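Local coordinates for DUF2235 domain-containing protein (Pseudomonas aeruginosa, PDB 4O5P), which acts as a type VI secretion phospholipase effector of the alpha/beta-hydrolase class, presumably hydrolysing phospholipids of target membranes, at residues F112-P117 with L153-F158; T121-I126 with I146-V151; L279-A284 with R683-H688; A296-W301 with P345-R350. All coordinates share one frame; numbering follows the deposited sequence.

How the contacts relate
From the N terminus, strand 111-116 and helix 139-162 come first: contact 1 joins them, and contact 2 is nested inside the loop that contact 1 closes, folding segment 121-126 back onto the same helix. The two touch, with Cys116 and Pro117 packed on Phe123. Contact 3 follows in series. It opens at the end of strand 270-280 and closes about 400 residues later, tying the catalytic-domain family region to the C-terminal one. Contact 4 is nested within that loop, its centre about 7 Å from that of contact 3, and adjoins it because strands 346-353 and 687-689 are sheet neighbours. Ile146 on Trp301 links contacts 2 and 4.

Contact 1 of 4, residues F112-P117 with L153-F158; sequences FKYYCP and LVDALF
One face of the Phe112 ring is covered by the methyl of Ala156, and the Tyr114 ring turns its hydroxyl edge to Asp155 and to that same methyl. Ala156 CB stands 4.0 Å from the centroid of the Phe112 ring and 12° off its normal, which makes this a CH-pi contact centred on the face. The far end of the same ring, Phe112 CZ, comes within 3.5 Å of Ala156 O, a carbonyl also hydrogen-bonded to Thr160 OG1. At the edge of the Tyr114 ring, the Tyr114 OH donates to Asp155 OD2 across 3.1 Å, entering on the anti lone pair, with ring and carboxylate planes 76° apart. The other carboxylate oxygen, Asp155 OD1, accepts from Leu166 N, so the group is held by a bond on each oxygen. These pairs set strand 111-116 of the alpha/beta-hydrolase sheet against helix 139-162: the strand pairs in parallel with strand 62-71, and the helix lies in the long connection from strand 111-116 to strand 225-236, which also pairs with strand 62-71. The strand and helix segments run roughly antiparallel, at 152°, with their axes approaching to 9.8 Å. The Ala156 methyl touches both aromatic side chains: besides lying over Phe112, Ala156 CB is 3.4 Å from Tyr114 OH. Ala156 N is near the same hydroxyl, but the angle is too poor for a bond.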
loop_
_atom_site.group_PDB
_atom_site.type_symbol
_atom_site.label_atom_id
_atom_site.label_comp_id
_atom_site.label_asym_id
_atom_site.label_seq_id
_atom_site.Cartn_x
_atom_site.Cartn_y
_atom_site.Cartn_z
ATOM N N PHE A 112 18.010 9.507 -13.520
ATOM C CA PHE A 112 17.013 10.339 -12.838
ATOM C C PHE A 112 16.388 9.543 -11.696
ATOM O O PHE A 112 16.299 8.317 -11.773
ATOM C CB PHE A 112 15.885 10.704 -13.809
ATOM C CG PHE A 112 16.323 11.560 -14.955
ATOM C CD1 PHE A 112 16.893 10.993 -16.089
ATOM C CD2 PHE A 112 16.146 12.938 -14.906
ATOM C CE1 PHE A 112 17.307 11.803 -17.152
ATOM C CE2 PHE A 112 16.549 13.741 -15.957
ATOM C CZ PHE A 112 17.131 13.180 -17.078
ATOM N N LYS A 113 15.953 10.229 -10.641
ATOM C CA LYS A 113 15.167 9.562 -9.596
ATOM C C LYS A 113 14.002 10.438 -9.136
ATOM O O LYS A 113 14.097 11.679 -9.127
ATOM C CB LYS A 113 16.043 9.100 -8.416
ATOM C CG LYS A 113 16.427 10.169 -7.410
ATOM C CD LYS A 113 17.450 9.602 -6.425
ATOM C CE LYS A 113 17.735 10.556 -5.271
ATOM N NZ LYS A 113 18.779 10.003 -4.340
ATOM N N TYR A 114 12.898 9.780 -8.780
ATOM C CA TYR A 114 11.677 10.468 -8.410
ATOM C C TYR A 114 11.057 9.794 -7.197
ATOM O O TYR A 114 11.066 8.557 -7.091
ATOM C CB TYR A 114 10.685 10.443 -9.573
ATOM C CG TYR A 114 11.183 11.136 -10.825
ATOM C CD1 TYR A 114 11.064 12.509 -10.972
ATOM C CD2 TYR A 114 11.758 10.410 -11.863
ATOM C CE1 TYR A 114 11.504 13.154 -12.127
ATOM C CE2 TYR A 114 12.210 11.036 -13.012
ATOM C CZ TYR A 114 12.079 12.411 -13.136
ATOM O OH TYR A 114 12.518 13.036 -14.279
ATOM N N TYR A 115 10.528 10.599 -6.283
ATOM C CA TYR A 115 9.888 10.073 -5.080
ATOM C C TYR A 115 8.447 10.516 -5.026
ATOM O O TYR A 115 8.148 11.690 -5.218
ATOM C CB TYR A 115 10.604 10.566 -3.811
ATOM C CG TYR A 115 9.822 10.265 -2.546
ATOM C CD1 TYR A 115 9.855 8.998 -1.963
ATOM C CD2 TYR A 115 9.022 11.239 -1.951
ATOM C CE1 TYR A 115 9.125 8.714 -0.814
ATOM C CE2 TYR A 115 8.289 10.965 -0.811
ATOM C CZ TYR A 115 8.339 9.707 -0.252
ATOM O OH TYR A 115 7.625 9.444 0.891
ATOM N N CYS A 116 7.547 9.585 -4.749
ATOM C CA CYS A 116 6.147 9.932 -4.581
ATOM C C CYS A 116 5.682 9.624 -3.142
ATOM O O CYS A 116 5.721 8.467 -2.716
ATOM C CB CYS A 116 5.317 9.160 -5.606
ATOM S SG CYS A 116 3.556 9.479 -5.532
ATOM N N PRO A 117 5.240 10.658 -2.396
ATOM C CA PRO A 117 4.715 10.454 -1.036
ATOM C C PRO A 117 3.519 9.525 -0.990
ATOM O O PRO A 117 2.776 9.391 -1.964
ATOM C CB PRO A 117 4.273 11.860 -0.596
ATOM C CG PRO A 117 4.295 12.712 -1.834
ATOM C CD PRO A 117 5.259 12.085 -2.780
ATOM N N LEU A 153 8.184 10.404 -16.237
ATOM C CA LEU A 153 8.907 9.789 -17.339
ATOM C C LEU A 153 9.025 10.794 -18.484
ATOM O O LEU A 153 10.082 10.930 -19.138
ATOM C CB LEU A 153 8.141 8.561 -17.830
ATOM C CG LEU A 153 7.917 7.357 -16.900
ATOM C CD1 LEU A 153 7.370 6.197 -17.721
ATOM C CD2 LEU A 153 9.187 6.940 -16.174
ATOM N N VAL A 154 7.916 11.489 -18.718
ATOM C CA VAL A 154 7.864 12.527 -19.725
ATOM C C VAL A 154 8.901 13.583 -19.346
ATOM O O VAL A 154 9.682 14.014 -20.194
ATOM C CB VAL A 154 6.451 13.147 -19.845
ATOM C CG1 VAL A 154 6.497 14.443 -20.651
ATOM C CG2 VAL A 154 5.477 12.175 -20.487
ATOM N N ASP A 155 8.917 13.963 -18.065
ATOM C CA ASP A 155 9.863 14.942 -17.532
ATOM C C ASP A 155 11.314 14.530 -17.751
ATOM O O ASP A 155 12.131 15.342 -18.161
ATOM C CB ASP A 155 9.615 15.164 -16.038
ATOM C CG ASP A 155 10.511 16.246 -15.449
ATOM O OD1 ASP A 155 10.300 17.429 -15.775
ATOM O OD2 ASP A 155 11.423 15.926 -14.653
ATOM N N ALA A 156 11.623 13.266 -17.471
ATOM C CA ALA A 156 12.972 12.748 -17.670
ATOM C C ALA A 156 13.417 12.871 -19.126
ATOM O O ALA A 156 14.538 13.317 -19.395
ATOM C CB ALA A 156 13.069 11.302 -17.190
ATOM N N LEU A 157 12.544 12.485 -20.062
ATOM C CA LEU A 157 12.905 12.616 -21.483
ATOM C C LEU A 157 13.057 14.091 -21.864
ATOM O O LEU A 157 14.021 14.476 -22.519
ATOM C CB LEU A 157 11.860 11.938 -22.380
ATOM C CG LEU A 157 12.244 11.641 -23.833
ATOM C CD1 LEU A 157 13.621 10.986 -23.910
ATOM C CD2 LEU A 157 11.207 10.757 -24.510
ATOM N N PHE A 158 12.091 14.897 -21.432
ATOM C CA PHE A 158 12.035 16.326 -21.697
ATOM C C PHE A 158 13.327 16.993 -21.268
ATOM O O PHE A 158 13.874 17.817 -21.998
ATOM C CB PHE A 158 10.860 16.923 -20.919
ATOM C CG PHE A 158 10.482 18.318 -21.327
ATOM C CD1 PHE A 158 9.711 18.537 -22.461
ATOM C CD2 PHE A 158 10.850 19.409 -20.546
ATOM C CE1 PHE A 158 9.343 19.817 -22.836
ATOM C CE2 PHE A 158 10.483 20.705 -20.911
ATOM C CZ PHE A 158 9.726 20.907 -22.058
#

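Contact 2 of 4, residues T121-I126 with I146-V151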
loop_
_atom_site.group_PDB
_atom_site.type_symbol
_atom_site.label_atom_id
_atom_site.label_comp_id
_atom_site.label_asym_id
_atom_site.label_seq_id
_atom_site.Cartn_x
_atom_site.Cartn_y
_atom_site.Cartn_z
ATOM N N THR A 121 -1.021 11.538 2.863
ATOM C CA THR A 121 -0.082 12.598 3.168
ATOM C C THR A 121 -0.107 13.647 2.070
ATOM O O THR A 121 -0.495 13.366 0.927
ATOM C CB THR A 121 1.350 12.071 3.360
ATOM O OG1 THR A 121 1.917 11.737 2.090
ATOM C CG2 THR A 121 1.351 10.845 4.267
ATOM N N VAL A 122 0.292 14.863 2.424
ATOM C CA VAL A 122 0.257 15.984 1.496
ATOM C C VAL A 122 1.187 15.780 0.273
ATOM O O VAL A 122 2.331 15.307 0.409
ATOM C CB VAL A 122 0.586 17.292 2.249
ATOM C CG1 VAL A 122 0.933 18.395 1.298
ATOM C CG2 VAL A 122 -0.596 17.695 3.152
ATOM N N PHE A 123 0.671 16.118 -0.910
ATOM C CA PHE A 123 1.415 16.021 -2.158
ATOM C C PHE A 123 1.060 17.232 -3.019
ATOM O O PHE A 123 0.052 17.211 -3.738
ATOM C CB PHE A 123 1.040 14.741 -2.911
ATOM C CG PHE A 123 2.037 14.341 -3.982
ATOM C CD1 PHE A 123 3.198 15.081 -4.190
ATOM C CD2 PHE A 123 1.799 13.234 -4.790
ATOM C CE1 PHE A 123 4.110 14.715 -5.173
ATOM C CE2 PHE A 123 2.709 12.864 -5.776
ATOM C CZ PHE A 123 3.862 13.615 -5.969
ATOM N N PRO A 124 1.876 18.290 -2.934
ATOM C CA PRO A 124 1.591 19.560 -3.627
ATOM C C PRO A 124 1.491 19.379 -5.137
ATOM O O PRO A 124 0.643 20.015 -5.753
ATOM C CB PRO A 124 2.800 20.431 -3.274
ATOM C CG PRO A 124 3.307 19.862 -1.965
ATOM C CD PRO A 124 3.073 18.376 -2.074
ATOM N N ASP A 125 2.312 18.494 -5.702
ATOM C CA ASP A 125 2.368 18.276 -7.148
ATOM C C ASP A 125 1.041 17.817 -7.758
ATOM O O ASP A 125 0.810 17.989 -8.962
ATOM C CB ASP A 125 3.470 17.263 -7.508
ATOM C CG ASP A 125 4.863 17.755 -7.155
ATOM O OD1 ASP A 125 4.997 18.505 -6.158
ATOM O OD2 ASP A 125 5.829 17.383 -7.868
ATOM N N ILE A 126 0.184 17.220 -6.934
ATOM C CA ILE A 126 -1.144 16.789 -7.372
ATOM C C ILE A 126 -2.236 17.574 -6.628
ATOM O O ILE A 126 -3.412 17.192 -6.622
ATOM C CB ILE A 126 -1.344 15.273 -7.175
ATOM C CG1 ILE A 126 -1.160 14.889 -5.704
ATOM C CG2 ILE A 126 -0.381 14.480 -8.089
ATOM C CD1 ILE A 126 -1.805 13.563 -5.344
ATOM N N ILE A 146 -0.172 7.502 -9.371
ATOM C CA ILE A 146 0.208 6.722 -10.554
ATOM C C ILE A 146 0.414 7.645 -11.766
ATOM O O ILE A 146 1.427 7.566 -12.464
ATOM C CB ILE A 146 -0.869 5.655 -10.879
ATOM C CG1 ILE A 146 -0.991 4.666 -9.716
ATOM C CG2 ILE A 146 -0.501 4.874 -12.127
ATOM C CD1 ILE A 146 -2.323 3.964 -9.673
ATOM N N ASN A 147 -0.529 8.547 -11.992
ATOM C CA ASN A 147 -0.430 9.430 -13.153
ATOM C C ASN A 147 0.718 10.439 -13.075
ATOM O O ASN A 147 1.363 10.739 -14.091
ATOM C CB ASN A 147 -1.787 10.090 -13.453
ATOM C CG ASN A 147 -2.786 9.096 -14.048
ATOM O OD1 ASN A 147 -2.390 8.178 -14.756
ATOM N ND2 ASN A 147 -4.078 9.263 -13.741
ATOM N N TRP A 148 0.972 10.949 -11.871
ATOM C CA TRP A 148 2.158 11.753 -11.592
ATOM C C TRP A 148 3.391 10.957 -12.000
ATOM O O TRP A 148 4.283 11.473 -12.674
ATOM C CB TRP A 148 2.249 12.044 -10.087
ATOM C CG TRP A 148 3.409 12.928 -9.707
ATOM C CD1 TRP A 148 3.439 14.296 -9.750
ATOM C CD2 TRP A 148 4.693 12.514 -9.220
ATOM N NE1 TRP A 148 4.663 14.756 -9.321
ATOM C CE2 TRP A 148 5.452 13.680 -8.991
ATOM C CE3 TRP A 148 5.285 11.269 -8.970
ATOM C CZ2 TRP A 148 6.768 13.639 -8.528
ATOM C CZ3 TRP A 148 6.589 11.232 -8.505
ATOM C CH2 TRP A 148 7.317 12.408 -8.289
ATOM N N GLY A 149 3.416 9.691 -11.591
ATOM C CA GLY A 149 4.507 8.787 -11.934
ATOM C C GLY A 149 4.722 8.717 -13.428
ATOM O O GLY A 149 5.848 8.915 -13.905
ATOM N N LEU A 150 3.644 8.462 -14.175
ATOM C CA LEU A 150 3.723 8.480 -15.636
ATOM C C LEU A 150 4.306 9.798 -16.181
ATOM O O LEU A 150 5.210 9.774 -17.020
ATOM C CB LEU A 150 2.361 8.156 -16.261
ATOM C CG LEU A 150 1.914 6.703 -16.058
ATOM C CD1 LEU A 150 0.451 6.502 -16.428
ATOM C CD2 LEU A 150 2.812 5.764 -16.872
ATOM N N VAL A 151 3.826 10.930 -15.665
ATOM C CA VAL A 151 4.325 12.244 -16.081
ATOM C C VAL A 151 5.829 12.394 -15.860
ATOM O O VAL A 151 6.526 12.978 -16.700
ATOM C CB VAL A 151 3.564 13.393 -15.374
ATOM C CG1 VAL A 151 4.163 14.757 -15.731
ATOM C CG2 VAL A 151 2.089 13.343 -15.736
#
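Trp148 holds CG anti to its backbone nitrogen (chi1 -177°), which swings the indole off helix 139-162 toward the loop, and Phe123 adopts the same kind of first torsion to send its ring across to meet it. The two rings form a T-shaped (edge-to-face) pair: the leading edge of Phe123 comes down over the five-membered ring of Trp148, with planes at 65° and centroids 4.6 Å apart. Phe123 CZ does the touching, lying 3.4 Å from Trp148 CE2. At the indole's rim, Trp148 NE1 donates to Asp125 OD2 over 3.2 Å. The bond is bent, 145° at the hydrogen, and meets the oxygen on its anti side. This loop follows strand 111-116 of the alpha/beta-hydrolase sheet, and a short 3-10 turn at Pro124 and Asp125 brings three of its side chains to the one indole; the turn is marked by Ile126 N bonded to Phe123 O at 3.2 Å. Cys116 and Tyr114 of the strand pack on the same tryptophan, and Val171 touches it from helix 168-178. Asp125 CB also rides close to the indole nitrogen, 3.3 Å from Trp148 NE1. Nearer the helix backbone, Ile126 CG2 rests 4.1 Å from Trp148 CB.

Contact 3 of 4, residues L279-A284 with R683-H688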
loop_
_atom_site.group_PDB
_atom_site.type_symbol
_atom_site.label_atom_id
_atom_site.label_comp_id
_atom_site.label_asym_id
_atom_site.label_seq_id
_atom_site.Cartn_x
_atom_site.Cartn_y
_atom_site.Cartn_z
ATOM N N LEU A 279 8.551 -4.669 -4.658
ATOM C CA LEU A 279 7.335 -4.396 -3.905
ATOM C C LEU A 279 7.376 -4.931 -2.469
ATOM O O LEU A 279 7.801 -6.062 -2.213
ATOM C CB LEU A 279 6.134 -5.002 -4.619
ATOM C CG LEU A 279 6.021 -4.772 -6.118
ATOM C CD1 LEU A 279 4.937 -5.692 -6.662
ATOM C CD2 LEU A 279 5.729 -3.310 -6.406
ATOM N N PHE A 280 6.945 -4.098 -1.529
ATOM C CA PHE A 280 6.835 -4.507 -0.139
ATOM C C PHE A 280 5.347 -4.584 0.187
ATOM O O PHE A 280 4.671 -3.541 0.166
ATOM C CB PHE A 280 7.461 -3.453 0.787
ATOM C CG PHE A 280 8.946 -3.249 0.606
ATOM C CD1 PHE A 280 9.853 -3.972 1.381
ATOM C CD2 PHE A 280 9.436 -2.301 -0.283
ATOM C CE1 PHE A 280 11.214 -3.776 1.256
ATOM C CE2 PHE A 280 10.808 -2.091 -0.414
ATOM C CZ PHE A 280 11.703 -2.833 0.354
ATOM N N ASP A 281 4.841 -5.795 0.440
ATOM C CA ASP A 281 3.504 -6.003 1.047
ATOM C C ASP A 281 2.404 -5.171 0.418
ATOM O O ASP A 281 1.907 -4.243 1.048
ATOM C CB ASP A 281 3.559 -5.705 2.555
ATOM C CG ASP A 281 2.574 -6.523 3.354
ATOM O OD1 ASP A 281 2.540 -7.754 3.169
ATOM O OD2 ASP A 281 1.826 -5.949 4.178
ATOM N N THR A 282 2.036 -5.501 -0.827
ATOM C CA THR A 282 1.037 -4.752 -1.583
ATOM C C THR A 282 -0.326 -4.705 -0.899
ATOM O O THR A 282 -0.880 -5.751 -0.566
ATOM C CB THR A 282 0.792 -5.397 -2.947
ATOM O OG1 THR A 282 2.027 -5.495 -3.654
ATOM C CG2 THR A 282 -0.213 -4.584 -3.762
ATOM N N VAL A 283 -0.864 -3.496 -0.715
ATOM C CA VAL A 283 -2.225 -3.324 -0.190
ATOM C C VAL A 283 -2.981 -2.380 -1.101
ATOM O O VAL A 283 -2.562 -1.252 -1.289
ATOM C CB VAL A 283 -2.228 -2.744 1.232
ATOM C CG1 VAL A 283 -3.668 -2.390 1.659
ATOM C CG2 VAL A 283 -1.576 -3.727 2.211
ATOM N N ALA A 284 -4.086 -2.841 -1.682
ATOM C CA ALA A 284 -4.753 -2.084 -2.744
ATOM C C ALA A 284 -6.107 -1.580 -2.290
ATOM O O ALA A 284 -6.909 -1.089 -3.101
ATOM C CB ALA A 284 -4.906 -2.950 -3.996
ATOM N N ARG A 683 -8.828 -13.697 13.017
ATOM C CA ARG A 683 -9.146 -13.934 11.610
ATOM C C ARG A 683 -7.850 -14.010 10.804
ATOM O O ARG A 683 -6.849 -13.350 11.144
ATOM C CB ARG A 683 -9.982 -12.791 11.047
ATOM C CG ARG A 683 -11.403 -12.730 11.575
ATOM C CD ARG A 683 -12.102 -11.455 11.113
ATOM N NE ARG A 683 -13.226 -11.185 11.986
ATOM C CZ ARG A 683 -13.221 -10.288 12.962
ATOM N NH1 ARG A 683 -12.159 -9.518 13.164
ATOM N NH2 ARG A 683 -14.301 -10.143 13.718
ATOM N N TYR A 684 -7.850 -14.797 9.739
ATOM C CA TYR A 684 -6.703 -14.762 8.843
ATOM C C TYR A 684 -6.783 -13.507 7.997
ATOM O O TYR A 684 -7.880 -12.982 7.736
ATOM C CB TYR A 684 -6.631 -16.013 7.967
ATOM C CG TYR A 684 -6.373 -17.265 8.768
ATOM C CD1 TYR A 684 -5.230 -17.406 9.536
ATOM C CD2 TYR A 684 -7.281 -18.309 8.747
ATOM C CE1 TYR A 684 -5.010 -18.561 10.271
ATOM C CE2 TYR A 684 -7.074 -19.434 9.468
ATOM C CZ TYR A 684 -5.947 -19.564 10.221
ATOM O OH TYR A 684 -5.787 -20.729 10.921
ATOM N N ARG A 685 -5.622 -13.000 7.605
ATOM C CA ARG A 685 -5.556 -11.804 6.779
ATOM C C ARG A 685 -6.168 -12.122 5.418
ATOM O O ARG A 685 -6.000 -13.234 4.902
ATOM C CB ARG A 685 -4.097 -11.386 6.613
ATOM C CG ARG A 685 -3.870 -10.179 5.717
ATOM C CD ARG A 685 -2.379 -9.925 5.519
ATOM N NE ARG A 685 -2.161 -8.588 4.980
ATOM C CZ ARG A 685 -0.996 -8.132 4.536
ATOM N NH1 ARG A 685 0.089 -8.908 4.559
ATOM N NH2 ARG A 685 -0.930 -6.900 4.057
ATOM N N LEU A 686 -6.892 -11.176 4.835
ATOM C CA LEU A 686 -7.433 -11.419 3.496
ATOM C C LEU A 686 -6.317 -11.249 2.477
ATOM O O LEU A 686 -5.530 -10.294 2.565
ATOM C CB LEU A 686 -8.596 -10.472 3.182
ATOM C CG LEU A 686 -9.071 -10.398 1.722
ATOM C CD1 LEU A 686 -9.608 -11.762 1.236
ATOM C CD2 LEU A 686 -10.148 -9.340 1.616
ATOM N N VAL A 687 -6.246 -12.186 1.522
ATOM C CA VAL A 687 -5.233 -12.161 0.475
ATOM C C VAL A 687 -5.896 -12.352 -0.881
ATOM O O VAL A 687 -6.693 -13.279 -1.065
ATOM C CB VAL A 687 -4.174 -13.281 0.657
ATOM C CG1 VAL A 687 -3.079 -13.160 -0.421
ATOM C CG2 VAL A 687 -3.551 -13.219 2.022
ATOM N N HIS A 688 -5.590 -11.460 -1.814
ATOM C CA HIS A 688 -6.037 -11.609 -3.194
ATOM C C HIS A 688 -4.927 -12.194 -4.052
ATOM O O HIS A 688 -3.767 -11.811 -3.910
ATOM C CB HIS A 688 -6.442 -10.253 -3.784
ATOM C CG HIS A 688 -7.635 -9.642 -3.118
ATOM N ND1 HIS A 688 -7.546 -8.917 -1.949
ATOM C CD2 HIS A 688 -8.946 -9.660 -3.450
ATOM C CE1 HIS A 688 -8.751 -8.513 -1.591
ATOM N NE2 HIS A 688 -9.620 -8.953 -2.483
#
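Arg685 reaches for Asp281 through a fully extended chain: CG lies anti to the backbone nitrogen (chi1 177°) and the chain stays extended through CG and CD to NE. At NE the first polar partner appears, the carbonyl O of Phe344, which helps to fix the rotation of the guanidinium, while Leu346 packs against the side chain. Arg685 CZ then faces the carboxylate, 3.6 Å from Asp281 OD2, and its two terminal nitrogens divide the oxygens between them in an end-on, two-nitrogen salt bridge. Arg685 NH1 donates to Asp281 OD1 at 3.0 Å; the bond is nearly straight at 168°, lies in the guanidinium plane and uses the syn lone pair. Arg685 NH2 donates to Asp281 OD2 at 2.9 Å, but comes from above the carboxylate plane; the two flat groups are turned 40° against each other. Asp281 follows strand 270-280, and its OD2 also accepts from His379 ND1, an arrangement consistent with a Ser237-His379-Asp281 triad of the alpha/beta-hydrolase type, with Ser237 on the nucleophile elbow. If that triad operates, Arg685, from the C-terminal family region, would be a second-shell residue, holding both oxygens of the acid. Ser336 N adds a further bond to Asp281 OD1. At the guanidinium edge, Val283 CG2 supplies an apolar neighbour, 3.7 Å from Arg685 NH2.

Contact 4 of 4, residues A296-W301 with P345-R350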
loop_
_atom_site.group_PDB
_atom_site.type_symbol
_atom_site.label_atom_id
_atom_site.label_comp_id
_atom_site.label_asym_id
_atom_site.label_seq_id
_atom_site.Cartn_x
_atom_site.Cartn_y
_atom_site.Cartn_z
ATOM N N ALA A 296 -12.784 -4.112 3.618
ATOM C CA ALA A 296 -12.422 -3.276 2.466
ATOM C C ALA A 296 -11.943 -4.097 1.265
ATOM O O ALA A 296 -11.208 -5.085 1.414
ATOM C CB ALA A 296 -11.345 -2.266 2.875
ATOM N N GLY A 297 -12.365 -3.693 0.069
ATOM C CA GLY A 297 -11.841 -4.280 -1.146
ATOM C C GLY A 297 -11.048 -3.233 -1.904
ATOM O O GLY A 297 -10.780 -2.153 -1.370
ATOM N N HIS A 298 -10.694 -3.542 -3.150
ATOM C CA HIS A 298 -9.854 -2.665 -3.979
ATOM C C HIS A 298 -10.366 -1.249 -4.213
ATOM O O HIS A 298 -11.564 -1.031 -4.430
ATOM C CB HIS A 298 -9.660 -3.268 -5.369
ATOM C CG HIS A 298 -8.935 -4.573 -5.391
ATOM N ND1 HIS A 298 -8.183 -5.039 -4.332
ATOM C CD2 HIS A 298 -8.861 -5.524 -6.350
ATOM C CE1 HIS A 298 -7.681 -6.221 -4.639
ATOM N NE2 HIS A 298 -8.072 -6.535 -5.860
HETATM N N MSE A 299 -9.434 -0.298 -4.222
HETATM C CA MSE A 299 -9.665 0.993 -4.870
HETATM C C MSE A 299 -10.002 0.722 -6.340
HETATM O O MSE A 299 -9.511 -0.260 -6.933
HETATM C CB MSE A 299 -8.419 1.882 -4.754
HETATM C CG MSE A 299 -8.232 2.457 -3.362
HETATM SE SE MSE A 299 -6.465 3.270 -3.066
HETATM C CE MSE A 299 -6.831 4.059 -1.329
ATOM N N ASP A 300 -10.826 1.583 -6.929
ATOM C CA ASP A 300 -11.332 1.326 -8.278
ATOM C C ASP A 300 -10.217 1.120 -9.321
ATOM O O ASP A 300 -10.318 0.230 -10.181
ATOM C CB ASP A 300 -12.362 2.390 -8.716
ATOM C CG ASP A 300 -11.841 3.817 -8.600
ATOM O OD1 ASP A 300 -10.613 4.026 -8.489
ATOM O OD2 ASP A 300 -12.670 4.754 -8.631
ATOM N N TRP A 301 -9.137 1.894 -9.223
ATOM C CA TRP A 301 -8.088 1.790 -10.244
ATOM C C TRP A 301 -7.316 0.475 -10.156
ATOM O O TRP A 301 -6.636 0.072 -11.115
ATOM C CB TRP A 301 -7.137 2.984 -10.176
ATOM C CG TRP A 301 -6.593 3.265 -8.814
ATOM C CD1 TRP A 301 -7.035 4.216 -7.946
ATOM C CD2 TRP A 301 -5.507 2.598 -8.162
ATOM N NE1 TRP A 301 -6.292 4.186 -6.794
ATOM C CE2 TRP A 301 -5.339 3.203 -6.906
ATOM C CE3 TRP A 301 -4.652 1.547 -8.524
ATOM C CZ2 TRP A 301 -4.368 2.785 -5.993
ATOM C CZ3 TRP A 301 -3.687 1.137 -7.624
ATOM C CH2 TRP A 301 -3.547 1.758 -6.374
ATOM N N PRO A 345 -5.592 -5.747 3.542
ATOM C CA PRO A 345 -5.480 -7.021 2.829
ATOM C C PRO A 345 -4.294 -7.031 1.863
ATOM O O PRO A 345 -3.899 -5.991 1.306
ATOM C CB PRO A 345 -6.809 -7.122 2.062
ATOM C CG PRO A 345 -7.269 -5.693 1.897
ATOM C CD PRO A 345 -6.793 -4.990 3.142
ATOM N N LEU A 346 -3.726 -8.217 1.675
ATOM C CA LEU A 346 -2.576 -8.368 0.824
ATOM C C LEU A 346 -3.017 -8.654 -0.613
ATOM O O LEU A 346 -4.004 -9.353 -0.853
ATOM C CB LEU A 346 -1.701 -9.515 1.351
ATOM C CG LEU A 346 -0.429 -9.844 0.570
ATOM C CD1 LEU A 346 0.555 -8.660 0.570
ATOM C CD2 LEU A 346 0.227 -11.084 1.156
ATOM N N ASP A 347 -2.311 -8.074 -1.572
ATOM C CA ASP A 347 -2.382 -8.594 -2.927
ATOM C C ASP A 347 -1.101 -9.349 -3.245
ATOM O O ASP A 347 -0.044 -8.749 -3.450
ATOM C CB ASP A 347 -2.623 -7.482 -3.960
ATOM C CG ASP A 347 -4.075 -7.400 -4.395
ATOM O OD1 ASP A 347 -4.855 -6.712 -3.704
ATOM O OD2 ASP A 347 -4.443 -8.014 -5.431
ATOM N N SER A 348 -1.207 -10.666 -3.308
ATOM C CA SER A 348 -0.096 -11.481 -3.787
ATOM C C SER A 348 0.155 -11.201 -5.279
ATOM O O SER A 348 -0.721 -10.705 -5.978
ATOM C CB SER A 348 -0.426 -12.956 -3.578
ATOM O OG SER A 348 0.583 -13.806 -4.107
ATOM N N ILE A 349 1.349 -11.502 -5.766
ATOM C CA ILE A 349 1.610 -11.385 -7.198
ATOM C C ILE A 349 1.378 -12.721 -7.902
ATOM O O ILE A 349 1.700 -12.864 -9.089
ATOM C CB ILE A 349 3.033 -10.928 -7.491
ATOM C CG1 ILE A 349 4.048 -11.870 -6.844
ATOM C CG2 ILE A 349 3.247 -9.486 -7.037
ATOM C CD1 ILE A 349 5.439 -11.729 -7.408
ATOM N N ARG A 350 0.829 -13.686 -7.163
ATOM C CA ARG A 350 0.372 -14.968 -7.734
ATOM C C ARG A 350 -0.900 -14.769 -8.564
ATOM O O ARG A 350 -1.763 -13.949 -8.231
ATOM C CB ARG A 350 0.086 -16.017 -6.636
ATOM C CG ARG A 350 0.268 -17.498 -7.079
ATOM C CD ARG A 350 0.057 -18.468 -5.919
ATOM N NE ARG A 350 -1.357 -18.595 -5.540
ATOM C CZ ARG A 350 -1.765 -19.011 -4.349
ATOM N NH1 ARG A 350 -0.871 -19.301 -3.419
ATOM N NH2 ARG A 350 -3.054 -19.101 -4.074
HETATM O O HOH W 1 -6.452 -8.200 -7.075
#
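A water-bridged pair of side chains, His298 and Asp347, joins two small sheets separate from the main hydrolase sheet: strand 294-299 is an outer strand of a four-stranded antiparallel sheet, and strand 346-353 lies beside strand 687-689 in a three-stranded one. No direct hydrogen bond crosses between the segments. Instead one water sits 2.6 Å from His298 NE2 and donates to Asp347 OD2, also over 2.6 Å. The imidazole gets there with CG anti to its own carbonyl carbon (chi1 -63°), extending toward the aspartate, which comes from the opposite direction. Their planes differ by 42°, and the nearest atoms are His298 CE1 and Asp347 OD1 at 3.0 Å, short for carbon and oxygen and not a hydrogen bond. His688, from strand 687-689, touches both residues: its ring meets that of His298, and Asp347 packs on it. Closer to the start of each segment, the contact is looser: Pro345 CG stands 4.0 Å from Ala296 O. Past the aspartate the chain turns. Ser348 OG, which is also hydrogen-bonded to Glu372 OE1, accepts from Arg350 N at 3.1 Å with an angle of 164° at the hydrogen, closing an ST turn.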